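Long-range contacts in transcriptional regulator (Pyrococcus horikoshii, PDB 1UDD), which is an all-helical TenA homologue of the TENA/THI-4/PQQC family, named as a transcriptional regulator and present as an assembly of four chains: residues Phe41-Asp46 with Glu85-Leu90; Gln45-Leu50 with Asp100-Glu105; Gly52-Leu57 with Arg77-Val82. One frame throughout, in Å; residues are numbered along the deposited sequence.

Interaction 1: Phe41-Asp46 with Glu85-Leu90; sequences FYVLQD and ENYVKL
The ring of Y87 meets the backbone O of V43 at its edge, this oxygen lying in the ring plane beside the hydroxyl end. V43 CG1 touches Y87 CE1 at 3.5 Å from off that plane, as the two side chains slide past each other in opposite directions. The CB of D46 approaches the same CE1 obliquely, 3.8 Å away, while the carboxylate of D46 turns elsewhere, with OD2 above one face of the Y42 ring, toward its rim. Y87 can span the gap because its CG stands anti to the backbone N (chi1 179°), which carries the hydroxyl across to the other helix. There Y87 OH donates to V43 O over 2.8 Å, arriving from above the carbonyl plane, 39° out of it. The D46 amide N bonds to the same oxygen from the opposite face, so two donors grip it.

This is a pair of nearly antiparallel helices, 36-63 and 82-93, inside the helical bundle of the TENA/THI-4/PQQC family. Their local axes are 11.1 Å apart and run at 154°; across this spacing the tyrosine reaches the other helix's backbone. Consistent with the kink in helix 36-63, where F47 N does not take up V43 O, the hydroxyl joins D46 N as a donor to it.

One turn along helix 82-93, L90 and V43 reach toward each other tip to tip, L90 CD2 lying 4.0 Å from V43 CG2. Branched aliphatic chains suit this apolar stretch, and L90 also rests on I158 and W162 of helix 157-164.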
loop_
_atom_site.group_PDB
_atom_site.type_symbol
_atom_site.label_atom_id
_atom_site.label_comp_id
_atom_site.label_asym_id
_atom_site.label_seq_id
_atom_site.Cartn_x
_atom_site.Cartn_y
_atom_site.Cartn_z
ATOM N N PHE A 41 27.225 -13.852 13.229
ATOM C CA PHE A 41 26.900 -12.518 12.722
ATOM C C PHE A 41 25.809 -12.629 11.653
ATOM O O PHE A 41 24.886 -11.808 11.595
ATOM C CB PHE A 41 28.126 -11.857 12.101
ATOM C CG PHE A 41 27.864 -10.472 11.609
ATOM C CD1 PHE A 41 27.910 -9.387 12.483
ATOM C CD2 PHE A 41 27.529 -10.249 10.279
ATOM C CE1 PHE A 41 27.623 -8.091 12.036
ATOM C CE2 PHE A 41 27.239 -8.966 9.822
ATOM C CZ PHE A 41 27.285 -7.881 10.703
ATOM N N TYR A 42 25.944 -13.647 10.806
ATOM C CA TYR A 42 24.990 -13.919 9.741
ATOM C C TYR A 42 23.632 -14.303 10.327
ATOM O O TYR A 42 22.613 -13.683 9.998
ATOM C CB TYR A 42 25.529 -15.048 8.841
ATOM C CG TYR A 42 24.496 -15.708 7.949
ATOM C CD1 TYR A 42 23.883 -15.008 6.901
ATOM C CD2 TYR A 42 24.112 -17.026 8.173
ATOM C CE1 TYR A 42 22.910 -15.616 6.102
ATOM C CE2 TYR A 42 23.143 -17.640 7.388
ATOM C CZ TYR A 42 22.546 -16.929 6.357
ATOM O OH TYR A 42 21.563 -17.536 5.617
ATOM N N VAL A 43 23.610 -15.313 11.197
ATOM C CA VAL A 43 22.350 -15.737 11.798
ATOM C C VAL A 43 21.652 -14.535 12.428
ATOM O O VAL A 43 20.450 -14.333 12.242
ATOM C CB VAL A 43 22.559 -16.842 12.870
ATOM C CG1 VAL A 43 21.246 -17.109 13.612
ATOM C CG2 VAL A 43 23.037 -18.130 12.205
ATOM N N LEU A 44 22.415 -13.729 13.157
ATOM C CA LEU A 44 21.867 -12.539 13.800
ATOM C C LEU A 44 21.162 -11.636 12.786
ATOM O O LEU A 44 20.046 -11.170 13.031
ATOM C CB LEU A 44 22.980 -11.759 14.505
ATOM C CG LEU A 44 23.048 -11.856 16.036
ATOM C CD1 LEU A 44 22.934 -13.301 16.477
ATOM C CD2 LEU A 44 24.359 -11.241 16.530
ATOM N N GLN A 45 21.814 -11.391 11.653
ATOM C CA GLN A 45 21.244 -10.550 10.611
ATOM C C GLN A 45 19.997 -11.198 9.988
ATOM O O GLN A 45 19.235 -10.526 9.291
ATOM C CB GLN A 45 22.280 -10.290 9.515
ATOM C CG GLN A 45 23.456 -9.410 9.912
ATOM C CD GLN A 45 23.062 -7.963 10.154
ATOM O OE1 GLN A 45 22.478 -7.307 9.286
ATOM N NE2 GLN A 45 23.390 -7.452 11.340
ATOM N N ASP A 46 19.785 -12.490 10.245
ATOM C CA ASP A 46 18.632 -13.193 9.694
ATOM C C ASP A 46 17.276 -12.827 10.280
ATOM O O ASP A 46 16.249 -13.083 9.646
ATOM C CB ASP A 46 18.800 -14.708 9.797
ATOM C CG ASP A 46 19.805 -15.247 8.806
ATOM O OD1 ASP A 46 19.925 -14.679 7.701
ATOM O OD2 ASP A 46 20.473 -16.248 9.130
ATOM N N GLU A 85 10.467 -20.388 15.529
ATOM C CA GLU A 85 10.766 -21.440 16.501
ATOM C C GLU A 85 12.068 -22.150 16.149
ATOM O O GLU A 85 12.898 -22.407 17.033
ATOM C CB GLU A 85 9.622 -22.454 16.577
ATOM C CG GLU A 85 8.432 -21.944 17.387
ATOM C CD GLU A 85 7.236 -22.886 17.355
ATOM O OE1 GLU A 85 7.394 -24.062 17.755
ATOM O OE2 GLU A 85 6.141 -22.445 16.935
ATOM N N ASN A 86 12.240 -22.475 14.866
ATOM C CA ASN A 86 13.457 -23.123 14.394
ATOM C C ASN A 86 14.632 -22.172 14.558
ATOM O O ASN A 86 15.711 -22.572 14.985
ATOM C CB ASN A 86 13.340 -23.493 12.921
ATOM C CG ASN A 86 12.303 -24.558 12.669
ATOM O OD1 ASN A 86 12.256 -25.568 13.368
ATOM N ND2 ASN A 86 11.473 -24.349 11.657
ATOM N N TYR A 87 14.412 -20.905 14.211
ATOM C CA TYR A 87 15.442 -19.883 14.312
ATOM C C TYR A 87 15.890 -19.750 15.762
ATOM O O TYR A 87 17.081 -19.579 16.032
ATOM C CB TYR A 87 14.897 -18.553 13.796
ATOM C CG TYR A 87 15.847 -17.382 13.867
ATOM C CD1 TYR A 87 17.040 -17.372 13.152
ATOM C CD2 TYR A 87 15.520 -16.251 14.619
ATOM C CE1 TYR A 87 17.886 -16.259 13.184
ATOM C CE2 TYR A 87 16.355 -15.131 14.657
ATOM C CZ TYR A 87 17.535 -15.141 13.943
ATOM O OH TYR A 87 18.363 -14.040 14.015
ATOM N N VAL A 88 14.938 -19.833 16.691
ATOM C CA VAL A 88 15.266 -19.736 18.110
ATOM C C VAL A 88 16.136 -20.922 18.530
ATOM O O VAL A 88 17.104 -20.750 19.276
ATOM C CB VAL A 88 13.988 -19.688 18.988
ATOM C CG1 VAL A 88 14.334 -19.957 20.460
ATOM C CG2 VAL A 88 13.339 -18.321 18.860
ATOM N N LYS A 89 15.797 -22.117 18.043
ATOM C CA LYS A 89 16.565 -23.321 18.365
ATOM C C LYS A 89 17.990 -23.195 17.844
ATOM O O LYS A 89 18.941 -23.632 18.502
ATOM C CB LYS A 89 15.910 -24.573 17.769
ATOM C CG LYS A 89 14.587 -24.935 18.410
ATOM C CD LYS A 89 14.078 -26.304 17.964
ATOM C CE LYS A 89 12.694 -26.583 18.549
ATOM N NZ LYS A 89 12.099 -27.878 18.086
ATOM N N LEU A 90 18.135 -22.601 16.662
ATOM C CA LEU A 90 19.451 -22.395 16.065
ATOM C C LEU A 90 20.213 -21.379 16.909
ATOM O O LEU A 90 21.388 -21.580 17.233
ATOM C CB LEU A 90 19.319 -21.875 14.630
ATOM C CG LEU A 90 20.583 -21.341 13.947
ATOM C CD1 LEU A 90 21.693 -22.402 13.960
ATOM C CD2 LEU A 90 20.236 -20.931 12.515
#

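Interaction 2: Gln45-Leu50 with Asp100-Glu105; sequences QDFNYL and DAIKTE
F47 and A101 make the tight part of this contact, their CB atoms 3.9 Å apart and their CA atoms only 6.0 Å apart. Alanine is apt here, since its single methyl lets the short helix 98-103 come this close to the kinked helix 36-63. Q45, which is buried, belongs to the well-held part too. A bend at chi2 (-69°) swings its amide toward the turn, where NE2 donates to E105 O at 3.1 Å. The bond is fairly straight, with the acceptor close to the amide plane of Q45. OE1 accepts from the backbone N of T107, so glutamine, with a donor and an acceptor, serves the outgoing chain twice.

In the all-helical fold of the TENA/THI-4/PQQC family, this contact packs helix 98-103 and the turn after it against helix 36-63. T104 turns OG1 back onto D100 O, 2.8 Å away, giving that carbonyl a side-chain donor; the methyl, CG2, anti to the backbone N, touches Q45 NE2.

The looser, solvent side lies at I102 and E105. Beyond the CB-CB contact, I102 lays its CG1 over one face of the F47 ring, 3.8 Å from CZ. That is a CH-pi contact, with CG1 standing 23° off the ring normal. I102 itself is exposed, and Y66 of the second subunit meets the F47 ring edge-to-face. E105 is exposed as well, its CB directed away from segment 45-50, and it packs on K202 of the third subunit.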
loop_
_atom_site.group_PDB
_atom_site.type_symbol
_atom_site.label_atom_id
_atom_site.label_comp_id
_atom_site.label_asym_id
_atom_site.label_seq_id
_atom_site.Cartn_x
_atom_site.Cartn_y
_atom_site.Cartn_z
ATOM N N GLN A 45 21.814 -11.391 11.653
ATOM C CA GLN A 45 21.244 -10.550 10.611
ATOM C C GLN A 45 19.997 -11.198 9.988
ATOM O O GLN A 45 19.235 -10.526 9.291
ATOM C CB GLN A 45 22.280 -10.290 9.515
ATOM C CG GLN A 45 23.456 -9.410 9.912
ATOM C CD GLN A 45 23.062 -7.963 10.154
ATOM O OE1 GLN A 45 22.478 -7.307 9.286
ATOM N NE2 GLN A 45 23.390 -7.452 11.340
ATOM N N ASP A 46 19.785 -12.490 10.245
ATOM C CA ASP A 46 18.632 -13.193 9.694
ATOM C C ASP A 46 17.276 -12.827 10.280
ATOM O O ASP A 46 16.249 -13.083 9.646
ATOM C CB ASP A 46 18.800 -14.708 9.797
ATOM C CG ASP A 46 19.805 -15.247 8.806
ATOM O OD1 ASP A 46 19.925 -14.679 7.701
ATOM O OD2 ASP A 46 20.473 -16.248 9.130
ATOM N N PHE A 47 17.244 -12.250 11.481
ATOM C CA PHE A 47 15.952 -11.884 12.053
ATOM C C PHE A 47 15.240 -10.892 11.138
ATOM O O PHE A 47 14.092 -11.093 10.741
ATOM C CB PHE A 47 16.105 -11.241 13.428
ATOM C CG PHE A 47 14.802 -10.845 14.036
ATOM C CD1 PHE A 47 13.890 -11.816 14.439
ATOM C CD2 PHE A 47 14.463 -9.499 14.179
ATOM C CE1 PHE A 47 12.650 -11.452 14.982
ATOM C CE2 PHE A 47 13.226 -9.124 14.721
ATOM C CZ PHE A 47 12.319 -10.106 15.123
ATOM N N ASN A 48 15.942 -9.818 10.807
ATOM C CA ASN A 48 15.391 -8.789 9.950
ATOM C C ASN A 48 14.956 -9.357 8.600
ATOM O O ASN A 48 14.022 -8.849 7.976
ATOM C CB ASN A 48 16.420 -7.693 9.727
ATOM C CG ASN A 48 15.803 -6.450 9.157
ATOM O OD1 ASN A 48 14.931 -5.849 9.783
ATOM N ND2 ASN A 48 16.238 -6.055 7.960
ATOM N N TYR A 49 15.649 -10.400 8.155
ATOM C CA TYR A 49 15.356 -11.058 6.891
ATOM C C TYR A 49 14.046 -11.833 7.061
ATOM O O TYR A 49 13.163 -11.789 6.203
ATOM C CB TYR A 49 16.516 -12.005 6.539
ATOM C CG TYR A 49 16.547 -12.527 5.109
ATOM C CD1 TYR A 49 17.764 -12.663 4.430
ATOM C CD2 TYR A 49 15.383 -12.936 4.456
ATOM C CE1 TYR A 49 17.824 -13.198 3.140
ATOM C CE2 TYR A 49 15.433 -13.474 3.162
ATOM C CZ TYR A 49 16.657 -13.601 2.517
ATOM O OH TYR A 49 16.719 -14.161 1.262
ATOM N N LEU A 50 13.938 -12.526 8.189
ATOM C CA LEU A 50 12.770 -13.324 8.533
ATOM C C LEU A 50 11.527 -12.431 8.579
ATOM O O LEU A 50 10.479 -12.767 8.008
ATOM C CB LEU A 50 13.020 -13.984 9.891
ATOM C CG LEU A 50 11.981 -14.870 10.567
ATOM C CD1 LEU A 50 12.594 -15.450 11.835
ATOM C CD2 LEU A 50 10.728 -14.077 10.896
ATOM N N ASP A 100 18.731 -11.147 21.539
ATOM C CA ASP A 100 19.953 -10.702 20.881
ATOM C C ASP A 100 19.655 -10.391 19.411
ATOM O O ASP A 100 20.119 -9.387 18.865
ATOM C CB ASP A 100 21.026 -11.795 20.969
ATOM C CG ASP A 100 21.321 -12.216 22.404
ATOM O OD1 ASP A 100 21.697 -11.344 23.211
ATOM O OD2 ASP A 100 21.175 -13.415 22.724
ATOM N N ALA A 101 18.875 -11.266 18.778
ATOM C CA ALA A 101 18.507 -11.088 17.373
ATOM C C ALA A 101 17.713 -9.796 17.216
ATOM O O ALA A 101 18.093 -8.913 16.447
ATOM C CB ALA A 101 17.678 -12.275 16.894
ATOM N N ILE A 102 16.621 -9.688 17.967
ATOM C CA ILE A 102 15.767 -8.510 17.913
ATOM C C ILE A 102 16.547 -7.219 18.153
ATOM O O ILE A 102 16.276 -6.191 17.533
ATOM C CB ILE A 102 14.641 -8.612 18.948
ATOM C CG1 ILE A 102 13.722 -9.779 18.587
ATOM C CG2 ILE A 102 13.870 -7.301 19.012
ATOM C CD1 ILE A 102 12.639 -10.040 19.597
ATOM N N LYS A 103 17.530 -7.270 19.042
ATOM C CA LYS A 103 18.303 -6.078 19.337
ATOM C C LYS A 103 19.424 -5.799 18.340
ATOM O O LYS A 103 20.009 -4.716 18.350
ATOM C CB LYS A 103 18.834 -6.159 20.768
ATOM C CG LYS A 103 17.707 -6.163 21.812
ATOM C CD LYS A 103 18.233 -6.165 23.244
ATOM C CE LYS A 103 18.975 -4.875 23.586
ATOM N NZ LYS A 103 19.601 -4.924 24.944
ATOM N N THR A 104 19.702 -6.751 17.452
ATOM C CA THR A 104 20.768 -6.562 16.461
ATOM C C THR A 104 20.445 -5.498 15.419
ATOM O O THR A 104 19.356 -5.481 14.844
ATOM C CB THR A 104 21.095 -7.881 15.729
ATOM O OG1 THR A 104 21.705 -8.789 16.648
ATOM C CG2 THR A 104 22.050 -7.637 14.573
ATOM N N GLU A 105 21.403 -4.611 15.176
ATOM C CA GLU A 105 21.231 -3.551 14.188
ATOM C C GLU A 105 21.448 -4.158 12.802
ATOM O O GLU A 105 22.501 -4.720 12.531
ATOM C CB GLU A 105 22.255 -2.437 14.415
ATOM C CG GLU A 105 22.395 -1.506 13.210
ATOM C CD GLU A 105 23.639 -0.625 13.262
ATOM O OE1 GLU A 105 24.730 -1.138 13.609
ATOM O OE2 GLU A 105 23.531 0.579 12.937
#

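Interaction 3: Gly52-Leu57 with Arg77-Val82; sequences GLTRAL and RDEVTV
T54 lies across E79 and V80, its OG1 just 3.1 Å from E79 CB and 3.2 Å from V80 CG1. Both are tight contacts, and neither gives the hydroxyl a polar partner; that comes from L50 O, one turn back on its own helix. A threonine suits this buried place because it returns its hydroxyl to the helix backbone and turns its methyl to V80: T54 CG2 packs 3.6 Å from V80 CG1, and V80 CG2 meets it too.

Beside it, L53 crosses the far end of E79. The glutamate chain bends at chi2 (-54°), bringing OE1 to 3.5 Å from L53 CD2. Glutamate suits the place because its long aliphatic stem can pass T54 and L53 before the carboxylate begins. Just beyond V80, where the chain leaves the helix, T81 OG1 bonds to R77 O at 2.9 Å, closing that turn before helix 82-93 starts.

In the all-helical TENA/THI-4/PQQC fold, the C-terminal part of helix 68-79 and the turn after it thus pack on helix 36-63. The contact is buried: L53 and L57 also lean on helix 126-146, through C136, F137 and L133, L53 reaches M117 of helix 108-123, and T54 packs against I73 of the second subunit.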
loop_
_atom_site.group_PDB
_atom_site.type_symbol
_atom_site.label_atom_id
_atom_site.label_comp_id
_atom_site.label_asym_id
_atom_site.label_seq_id
_atom_site.Cartn_x
_atom_site.Cartn_y
_atom_site.Cartn_z
ATOM N N GLY A 52 11.290 -9.297 7.289
ATOM C CA GLY A 52 11.103 -8.680 5.981
ATOM C C GLY A 52 10.442 -9.583 4.950
ATOM O O GLY A 52 9.606 -9.135 4.153
ATOM N N LEU A 53 10.829 -10.853 4.941
ATOM C CA LEU A 53 10.247 -11.813 4.008
ATOM C C LEU A 53 8.759 -11.914 4.340
ATOM O O LEU A 53 7.909 -12.000 3.458
ATOM C CB LEU A 53 10.917 -13.171 4.176
ATOM C CG LEU A 53 10.843 -14.190 3.036
ATOM C CD1 LEU A 53 11.543 -13.619 1.808
ATOM C CD2 LEU A 53 11.520 -15.506 3.470
ATOM N N THR A 54 8.454 -11.904 5.631
ATOM C CA THR A 54 7.071 -11.984 6.093
ATOM C C THR A 54 6.242 -10.773 5.653
ATOM O O THR A 54 5.121 -10.932 5.176
ATOM C CB THR A 54 7.026 -12.111 7.622
ATOM O OG1 THR A 54 7.707 -13.312 8.002
ATOM C CG2 THR A 54 5.604 -12.177 8.124
ATOM N N ARG A 55 6.792 -9.567 5.805
ATOM C CA ARG A 55 6.074 -8.358 5.407
ATOM C C ARG A 55 5.748 -8.369 3.934
ATOM O O ARG A 55 4.633 -8.023 3.539
ATOM C CB ARG A 55 6.888 -7.081 5.679
ATOM C CG ARG A 55 6.945 -6.652 7.123
ATOM C CD ARG A 55 7.707 -5.319 7.312
ATOM N NE ARG A 55 8.168 -5.250 8.690
ATOM C CZ ARG A 55 7.362 -5.045 9.719
ATOM N NH1 ARG A 55 6.067 -4.864 9.506
ATOM N NH2 ARG A 55 7.837 -5.103 10.958
ATOM N N ALA A 56 6.723 -8.747 3.111
ATOM C CA ALA A 56 6.494 -8.748 1.671
ATOM C C ALA A 56 5.441 -9.795 1.295
ATOM O O ALA A 56 4.573 -9.534 0.454
ATOM C CB ALA A 56 7.820 -8.986 0.912
ATOM N N LEU A 57 5.496 -10.964 1.933
ATOM C CA LEU A 57 4.507 -11.993 1.640
ATOM C C LEU A 57 3.112 -11.524 2.017
ATOM O O LEU A 57 2.145 -11.817 1.304
ATOM C CB LEU A 57 4.826 -13.290 2.380
ATOM C CG LEU A 57 5.978 -14.082 1.740
ATOM C CD1 LEU A 57 6.470 -15.176 2.697
ATOM C CD2 LEU A 57 5.521 -14.661 0.423
ATOM N N ARG A 77 2.733 -16.794 7.427
ATOM C CA ARG A 77 2.458 -17.242 8.793
ATOM C C ARG A 77 3.559 -18.192 9.281
ATOM O O ARG A 77 4.061 -18.045 10.389
ATOM C CB ARG A 77 1.080 -17.919 8.839
ATOM C CG ARG A 77 0.666 -18.458 10.196
ATOM C CD ARG A 77 1.093 -19.906 10.341
ATOM N NE ARG A 77 0.621 -20.494 11.587
ATOM C CZ ARG A 77 0.703 -21.789 11.874
ATOM N NH1 ARG A 77 1.239 -22.633 11.002
ATOM N NH2 ARG A 77 0.242 -22.242 13.031
ATOM N N ASP A 78 3.949 -19.144 8.438
ATOM C CA ASP A 78 5.001 -20.081 8.791
ATOM C C ASP A 78 6.330 -19.384 9.011
ATOM O O ASP A 78 7.117 -19.808 9.855
ATOM C CB ASP A 78 5.161 -21.134 7.707
ATOM C CG ASP A 78 4.007 -22.103 7.672
ATOM O OD1 ASP A 78 3.125 -22.021 8.556
ATOM O OD2 ASP A 78 3.986 -22.949 6.758
ATOM N N GLU A 79 6.597 -18.326 8.255
ATOM C CA GLU A 79 7.853 -17.602 8.432
ATOM C C GLU A 79 7.965 -17.083 9.851
ATOM O O GLU A 79 9.021 -17.169 10.461
ATOM C CB GLU A 79 7.962 -16.391 7.503
ATOM C CG GLU A 79 8.718 -16.622 6.213
ATOM C CD GLU A 79 10.108 -17.180 6.425
ATOM O OE1 GLU A 79 11.033 -16.443 6.844
ATOM O OE2 GLU A 79 10.271 -18.378 6.167
ATOM N N VAL A 80 6.876 -16.531 10.375
ATOM C CA VAL A 80 6.907 -15.958 11.717
ATOM C C VAL A 80 6.426 -16.838 12.856
ATOM O O VAL A 80 6.218 -16.361 13.957
ATOM C CB VAL A 80 6.153 -14.614 11.761
ATOM C CG1 VAL A 80 6.993 -13.545 11.102
ATOM C CG2 VAL A 80 4.807 -14.741 11.073
ATOM N N THR A 81 6.256 -18.125 12.604
ATOM C CA THR A 81 5.828 -19.015 13.671
ATOM C C THR A 81 6.747 -20.229 13.701
ATOM O O THR A 81 7.686 -20.290 14.493
ATOM C CB THR A 81 4.361 -19.459 13.483
ATOM O OG1 THR A 81 4.224 -20.213 12.273
ATOM C CG2 THR A 81 3.460 -18.249 13.411
ATOM N N VAL A 82 6.485 -21.188 12.826
ATOM C CA VAL A 82 7.299 -22.391 12.735
ATOM C C VAL A 82 8.772 -22.017 12.583
ATOM O O VAL A 82 9.624 -22.545 13.292
ATOM C CB VAL A 82 6.895 -23.237 11.511
ATOM C CG1 VAL A 82 7.723 -24.502 11.462
ATOM C CG2 VAL A 82 5.407 -23.555 11.554
#

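Helix 36-63 supplies the first partner of all three contacts. Following the chain, interaction 1 (41-46) and interaction 2 (45-50) leave it from overlapping stretches, sharing Q45 and D46, and interaction 3 (52-57) lies further on. The first to close is interaction 3, with the end of helix 68-79. Its loop is nested within the one that interaction 1 closes with helix 82-93, and within the larger one that interaction 2 closes at helix 98-103 and the turn beyond. Interactions 1 and 2 touch where Y87 OH nears A101 CB, and L50 CD2 packs on V80 CG1, joining 2 to 3. Together they hold three successive helices against one long helix.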